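Local coordinates for long form D7clu1 salivary protein (Culex quinquefasciatus, PDB 6V4C) that binds and sequesters ADP, ATP and related adenine nucleotides at the mosquito bite, inhibiting platelet aggregation and so aiding blood feeding on vertebrates, at residues Y48-C51 / L52-L56; Y166-V169 / R170-F174; V132-A135 / I136-K139. One frame throughout, in Å; residues are numbered along the deposited sequence.

Contact 1. Residues Y48-C51 / L52-L56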
# COMPACT_ATOMS: atom_id res chain seq x y z
N TYR A 48 -4.34 -3.79 -15.91
CA TYR A 48 -4.60 -3.33 -14.55
C TYR A 48 -5.31 -4.41 -13.74
O TYR A 48 -4.98 -4.65 -12.58
CB TYR A 48 -5.42 -2.04 -14.56
CG TYR A 48 -6.06 -1.74 -13.22
CD1 TYR A 48 -5.29 -1.28 -12.16
CD2 TYR A 48 -7.42 -1.94 -13.01
CE1 TYR A 48 -5.86 -1.01 -10.93
CE2 TYR A 48 -8.00 -1.68 -11.78
CZ TYR A 48 -7.21 -1.21 -10.74
OH TYR A 48 -7.77 -0.95 -9.52
N VAL A 49 -6.31 -5.06 -14.35
CA VAL A 49 -7.03 -6.12 -13.67
C VAL A 49 -6.09 -7.26 -13.31
O VAL A 49 -6.19 -7.85 -12.22
CB VAL A 49 -8.22 -6.60 -14.52
CG1 VAL A 49 -8.90 -7.79 -13.88
CG2 VAL A 49 -9.21 -5.46 -14.72
N LYS A 50 -5.16 -7.59 -14.21
CA LYS A 50 -4.19 -8.64 -13.92
C LYS A 50 -3.35 -8.29 -12.69
O LYS A 50 -3.17 -9.12 -11.80
CB LYS A 50 -3.28 -8.86 -15.14
CG LYS A 50 -2.16 -9.85 -14.89
CD LYS A 50 -1.23 -9.94 -16.09
CE LYS A 50 -0.08 -10.90 -15.81
NZ LYS A 50 0.86 -10.99 -16.97
N CYS A 51 -2.83 -7.06 -12.64
CA CYS A 51 -2.13 -6.59 -11.46
C CYS A 51 -3.00 -6.73 -10.21
O CYS A 51 -2.54 -7.23 -9.18
CB CYS A 51 -1.72 -5.13 -11.65
SG CYS A 51 -0.72 -4.39 -10.33
N LEU A 52 -4.27 -6.33 -10.32
CA LEU A 52 -5.14 -6.28 -9.15
C LEU A 52 -5.44 -7.67 -8.61
O LEU A 52 -5.39 -7.89 -7.39
CB LEU A 52 -6.43 -5.54 -9.48
CG LEU A 52 -7.33 -5.17 -8.32
CD1 LEU A 52 -6.66 -4.11 -7.45
CD2 LEU A 52 -8.69 -4.68 -8.81
N VAL A 53 -5.76 -8.63 -9.49
CA VAL A 53 -6.15 -9.95 -9.02
C VAL A 53 -4.96 -10.73 -8.46
O VAL A 53 -5.11 -11.53 -7.53
CB VAL A 53 -6.90 -10.74 -10.11
CG1 VAL A 53 -8.20 -10.02 -10.48
CG2 VAL A 53 -6.03 -10.95 -11.33
N GLU A 54 -3.76 -10.51 -9.01
CA GLU A 54 -2.57 -11.13 -8.43
C GLU A 54 -2.23 -10.51 -7.08
O GLU A 54 -1.94 -11.23 -6.12
CB GLU A 54 -1.40 -11.02 -9.40
CG GLU A 54 -1.63 -11.69 -10.75
CD GLU A 54 -0.41 -11.61 -11.67
OE1 GLU A 54 0.09 -12.68 -12.09
OE2 GLU A 54 0.04 -10.49 -11.96
N ALA A 55 -2.29 -9.18 -6.99
CA ALA A 55 -1.97 -8.51 -5.73
C ALA A 55 -2.97 -8.86 -4.63
O ALA A 55 -2.60 -8.91 -3.46
CB ALA A 55 -1.92 -7.00 -5.94
N LEU A 56 -4.23 -9.11 -4.99
CA LEU A 56 -5.25 -9.47 -4.02
C LEU A 56 -5.34 -10.98 -3.79
O LEU A 56 -6.23 -11.43 -3.07
CB LEU A 56 -6.62 -8.92 -4.44
CG LEU A 56 -6.71 -7.40 -4.61
CD1 LEU A 56 -8.17 -6.95 -4.66
CD2 LEU A 56 -5.95 -6.68 -3.52

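Contact 2. Residues Y166-V169 / R170-F174. With ZN (zinc ion), chain L.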
# COMPACT_ATOMS: atom_id res chain seq x y z
N TYR A 166 11.00 12.02 20.16
CA TYR A 166 10.02 12.05 19.08
C TYR A 166 10.28 13.22 18.13
O TYR A 166 10.23 13.05 16.91
CB TYR A 166 8.61 12.15 19.67
CG TYR A 166 7.48 11.88 18.70
CD1 TYR A 166 7.72 11.30 17.46
CD2 TYR A 166 6.18 12.22 19.02
CE1 TYR A 166 6.69 11.06 16.57
CE2 TYR A 166 5.14 11.99 18.14
CZ TYR A 166 5.40 11.41 16.91
OH TYR A 166 4.35 11.18 16.04
N CYS A 167 10.56 14.40 18.68
CA CYS A 167 10.81 15.55 17.82
C CYS A 167 12.12 15.41 17.04
O CYS A 167 12.25 15.99 15.96
CB CYS A 167 10.76 16.84 18.63
SG CYS A 167 9.18 17.10 19.46
N ASN A 168 13.08 14.65 17.57
CA ASN A 168 14.27 14.34 16.78
C ASN A 168 13.92 13.47 15.58
O ASN A 168 14.48 13.65 14.50
CB ASN A 168 15.33 13.66 17.66
CG ASN A 168 16.04 14.64 18.56
OD1 ASN A 168 16.05 15.85 18.31
ND2 ASN A 168 16.66 14.13 19.63
N VAL A 169 13.00 12.52 15.76
CA VAL A 169 12.52 11.71 14.64
C VAL A 169 11.88 12.60 13.58
O VAL A 169 12.12 12.44 12.38
CB VAL A 169 11.56 10.62 15.12
CG1 VAL A 169 10.96 9.86 13.94
CG2 VAL A 169 12.26 9.66 16.06
N ARG A 170 11.05 13.55 14.03
CA ARG A 170 10.41 14.47 13.09
C ARG A 170 11.45 15.34 12.39
O ARG A 170 11.35 15.59 11.18
CB ARG A 170 9.42 15.36 13.85
CG ARG A 170 8.18 14.64 14.36
CD ARG A 170 7.31 14.17 13.22
NE ARG A 170 7.21 15.18 12.17
CZ ARG A 170 6.86 14.92 10.91
NH1 ARG A 170 6.58 13.68 10.55
NH2 ARG A 170 6.80 15.90 10.02
N LYS A 171 12.46 15.80 13.13
CA LYS A 171 13.40 16.79 12.61
C LYS A 171 14.46 16.16 11.71
O LYS A 171 14.79 16.72 10.66
CB LYS A 171 14.06 17.50 13.79
CG LYS A 171 14.79 18.79 13.45
CD LYS A 171 15.21 19.51 14.73
CE LYS A 171 15.79 20.88 14.44
NZ LYS A 171 15.87 21.71 15.68
N HIS A 172 14.99 15.01 12.09
CA HIS A 172 16.11 14.41 11.37
C HIS A 172 15.81 13.04 10.79
O HIS A 172 16.69 12.46 10.13
CB HIS A 172 17.34 14.33 12.28
CG HIS A 172 17.62 15.60 13.03
ND1 HIS A 172 18.16 16.72 12.43
CD2 HIS A 172 17.43 15.93 14.33
CE1 HIS A 172 18.30 17.68 13.33
NE2 HIS A 172 17.85 17.22 14.49
N GLY A 173 14.62 12.49 11.01
CA GLY A 173 14.28 11.19 10.47
C GLY A 173 14.98 10.01 11.11
O GLY A 173 14.91 8.90 10.57
N PHE A 174 15.65 10.21 12.23
CA PHE A 174 16.35 9.12 12.90
C PHE A 174 16.49 9.48 14.37
O PHE A 174 16.47 10.65 14.75
CB PHE A 174 17.73 8.88 12.27
CG PHE A 174 18.43 7.67 12.81
CD1 PHE A 174 18.08 6.40 12.38
CD2 PHE A 174 19.45 7.80 13.75
CE1 PHE A 174 18.72 5.28 12.88
CE2 PHE A 174 20.09 6.68 14.25
CZ PHE A 174 19.73 5.42 13.81
ZN ZN L . 19.06 16.88 10.55

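Contact 3. Residues V132-A135 / I136-K139. With ADP (adenosine-5'-diphosphate), chain B.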
# COMPACT_ATOMS: atom_id res chain seq x y z
N VAL A 132 -18.03 -1.08 4.42
CA VAL A 132 -17.32 -2.22 5.00
C VAL A 132 -15.97 -1.78 5.55
O VAL A 132 -15.60 -2.10 6.69
CB VAL A 132 -17.18 -3.36 3.97
CG1 VAL A 132 -16.29 -4.46 4.52
CG2 VAL A 132 -18.54 -3.90 3.60
N ARG A 133 -15.22 -1.05 4.80
CA ARG A 133 -13.88 -0.55 5.17
C ARG A 133 -13.95 0.26 6.45
O ARG A 133 -13.31 -0.04 7.31
CB ARG A 133 -13.35 0.25 4.01
CG ARG A 133 -12.04 0.95 4.21
CD ARG A 133 -11.69 1.99 3.21
NE ARG A 133 -12.52 3.11 3.37
CZ ARG A 133 -12.96 3.88 2.45
NH1 ARG A 133 -12.61 3.71 1.22
NH2 ARG A 133 -13.73 4.84 2.78
N ASP A 134 -14.84 1.22 6.47
CA ASP A 134 -14.87 2.13 7.60
C ASP A 134 -15.33 1.45 8.88
O ASP A 134 -14.82 1.77 9.97
CB ASP A 134 -15.72 3.36 7.28
CG ASP A 134 -15.07 4.26 6.26
OD1 ASP A 134 -13.82 4.18 6.10
OD2 ASP A 134 -15.78 5.06 5.61
N ALA A 135 -16.28 0.51 8.78
CA ALA A 135 -16.70 -0.23 9.96
C ALA A 135 -15.56 -1.05 10.53
O ALA A 135 -15.37 -1.11 11.76
CB ALA A 135 -17.90 -1.12 9.62
N ILE A 136 -14.77 -1.69 9.66
CA ILE A 136 -13.63 -2.47 10.13
C ILE A 136 -12.60 -1.58 10.81
O ILE A 136 -12.07 -1.92 11.87
CB ILE A 136 -13.03 -3.29 8.96
CG1 ILE A 136 -14.03 -4.36 8.51
CG2 ILE A 136 -11.69 -3.90 9.36
CD1 ILE A 136 -13.62 -5.09 7.26
N TYR A 137 -12.31 -0.41 10.22
CA TYR A 137 -11.38 0.52 10.84
C TYR A 137 -11.86 0.92 12.23
O TYR A 137 -11.07 0.95 13.19
CB TYR A 137 -11.21 1.77 9.97
CG TYR A 137 -10.42 1.58 8.70
CD1 TYR A 137 -9.59 0.47 8.51
CD2 TYR A 137 -10.48 2.52 7.68
CE1 TYR A 137 -8.87 0.31 7.34
CE2 TYR A 137 -9.76 2.37 6.51
CZ TYR A 137 -8.96 1.26 6.34
OH TYR A 137 -8.25 1.12 5.18
N LYS A 138 -13.15 1.24 12.36
CA LYS A 138 -13.67 1.68 13.65
C LYS A 138 -13.55 0.59 14.70
O LYS A 138 -13.26 0.86 15.87
CB LYS A 138 -15.13 2.13 13.51
CG LYS A 138 -15.30 3.49 12.87
CD LYS A 138 -16.75 3.94 12.95
CE LYS A 138 -16.99 5.18 12.09
NZ LYS A 138 -16.10 6.30 12.47
N LYS A 139 -13.77 -0.67 14.30
CA LYS A 139 -13.71 -1.78 15.24
C LYS A 139 -12.30 -2.30 15.45
O LYS A 139 -12.09 -3.09 16.38
CB LYS A 139 -14.62 -2.91 14.77
CG LYS A 139 -16.10 -2.54 14.74
CD LYS A 139 -16.99 -3.77 14.72
CE LYS A 139 -17.46 -4.09 13.32
NZ LYS A 139 -18.31 -5.31 13.29
PB ADP B . -14.31 7.26 -0.14
O1B ADP B . -15.22 7.51 0.86
O2B ADP B . -14.55 7.96 -1.34
O3B ADP B . -14.18 5.91 -0.39
PA ADP B . -12.11 9.13 -0.44
O1A ADP B . -12.23 10.53 0.07
O2A ADP B . -12.40 9.11 -1.83
O3A ADP B . -13.04 8.13 0.28
O5' ADP B . -10.91 8.23 -0.19
C5' ADP B . -10.88 6.87 -0.57
C4' ADP B . -9.46 6.36 -0.72
O4' ADP B . -8.93 5.93 0.51
C3' ADP B . -9.26 5.08 -1.50
O3' ADP B . -9.17 5.31 -2.87
C2' ADP B . -8.02 4.43 -0.90
O2' ADP B . -6.93 4.63 -1.70
C1' ADP B . -7.77 5.25 0.32
N9 ADP B . -7.50 4.51 1.51
C8 ADP B . -8.29 3.58 2.02
N7 ADP B . -7.87 3.09 3.11
C5 ADP B . -6.71 3.72 3.35
C6 ADP B . -5.77 3.64 4.37
N6 ADP B . -5.84 2.84 5.38
N1 ADP B . -4.71 4.41 4.30
C2 ADP B . -4.59 5.20 3.29
N3 ADP B . -5.39 5.37 2.31
C4 ADP B . -6.46 4.61 2.37

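Contact 1. Residues Y48-C51 / L52-L56
Tyr48 and Leu52 project in parallel from the buried flank of helix 45-55, with both leucine methyls 3.9 Å from the phenol oxygen: CD1 and CD2 of Leu52 fork at OH of Tyr48. The ring gets there because its CG is anti to the backbone N (chi1 163°), which carries it along the helix toward the next turn. Its other neighbours are Glu15 and Met19 of helix 8-22 and the stacked ring of Trp33, while Leu52 leans on Trp36. A broad ring and a branched aliphatic chain together fill the interface with helix 8-22 and the two tryptophans. Next to them Val49 and Val53 meet more lightly, CG1 of Val49 lying 4.1 Å from CG1 of Val53, and both reach Phe111 of helix 104-117; small beta-branched side chains are consistent with a close approach of that helix. CG2 of Val53 also rests 3.2 Å from O of Val49.

The opposite character belongs to Lys50 and Glu54. The lysine chain is fully extended, and the carboxylate of Glu54 comes across its aliphatic part, OE2 of Glu54 being 3.7 Å from CG of Lys50. The charges do not pair, since NZ of Lys50 stays 5.1 Å from OE2 of Glu54. Long, flexible, charged chains fit this outer strip, where Glu54 is exposed. Between the two regimes sits Cys51, whose SG forms the disulfide with Cys18 and so ties this helix covalently to helix 8-22.

Below the side chains the i to i+4 ladder runs unbroken, from N of Leu52 on O of Tyr48 (2.9 Å) to N of Ala55 on O of Cys51. These bonds satisfy the N-H groups of residues 52 to 55, but OH of Tyr48 is buried, and the model gives it no polar partner, a cost that the apolar packing around the ring probably offsets.

Contact 2. Residues Y166-V169 / R170-F174
Chi1 of -47° sets the CG of His172 beside its own backbone N, and chi2 of -75° turns the ring so that CD2 stands 3.7 Å from O of Asn168 while ND1 faces outward to the zinc ion. Two residues earlier, Arg170 likewise has its CG beside the backbone N; CG passes 3.6 Å from O of Tyr166, and two further bends then lead the guanidinium away from the helix. There a long arginine, with two terminal nitrogens, can reach two acids in salt bridges: NH2 to Asp290, NH1 to Glu260.

ND1 of His172 binds the zinc ion at 2.1 Å, with Glu249 as the second protein ligand. CG of Lys171 lies over one face of the imidazole, nearer its border than its centre. The histidine backbone is tied in as well: its N donates to O of Asn168 at 2.8 Å.

The helix ends just here. N of Gly173 still reaches O of Val169 at 2.9 Å, but from above the carbonyl plane and with a bent N-H...O angle of 133°. Glycine takes the positive phi that turns the chain out, and Phe174 follows; its ring meets that of Phe180 and makes a cation-pi contact with Lys241. The disulfide from Cys167 to Cys295 and the salt bridges thus tie this short helix to the C-terminus, Glu260 and Asp290, and the zinc link, as seen in this crystal, joins it to Glu249.

Contact 3. Residues V132-A135 / I136-K139
Arg133 and Tyr137 pass aslant of each other, one helical turn apart, with the guanidinium and ring planes only 17° from each other. The touch is made by the arginine's aliphatic part: its CG lies 3.5 Å from CE2 of Tyr137. O of Arg133 sits over one face of the ring, away from its centre, and also accepts N of Tyr137.

With chi1 of 176° directing CG away from its own backbone N, Arg133 runs out across the tyrosine and bends at chi3 (70°) to present its guanidinium to the nucleotide. NH1 donates to O3B of ADP at 3.1 Å, and NH2 adds a weak bond to the same oxygen. Asp134 holds the other edge of the guanidinium: NE donates to its OD1 at 3.2 Å, in the guanidinium plane but from above the carboxylate, which helps fix the rotation of the group. Tyr137 meets the base, OH donating to N7 of ADP at 2.9 Å, N7 lying in plane at the ring's edge. Val132 and Ile136 pack in parallel, CG1 of Val132 3.9 Å from CD1 of Ile136, on the apolar flank with Leu127.

Positive guanidinium for phosphate and phenol for adenine, spaced i and i+4 on helix 130-139, make up part of the ADP pocket, which Lys144, Tyr266 and Ser267 help complete.

How the contacts relate
All three contacts run along single helices and share the i to i+4 backbone ladder, yet their side chains do different work. Contact 1, its centre about 13 Å from the chain's centre, pairs a buried apolar flank with a charged outer edge in the first PBP/GOBP range. Contact 2, in the second range and on the opposite side of the chain's centre, is more peripheral, its own centre about 24 Å away, and carries polar, metal and disulfide links beside its apolar packing. Contact 3 is intermediate in depth and is the one of the three that binds ADP directly. Contacts 1 and 2 each hold a disulfide cysteine; contacts 1 and 3 both pack on helix 8-22. None touches another.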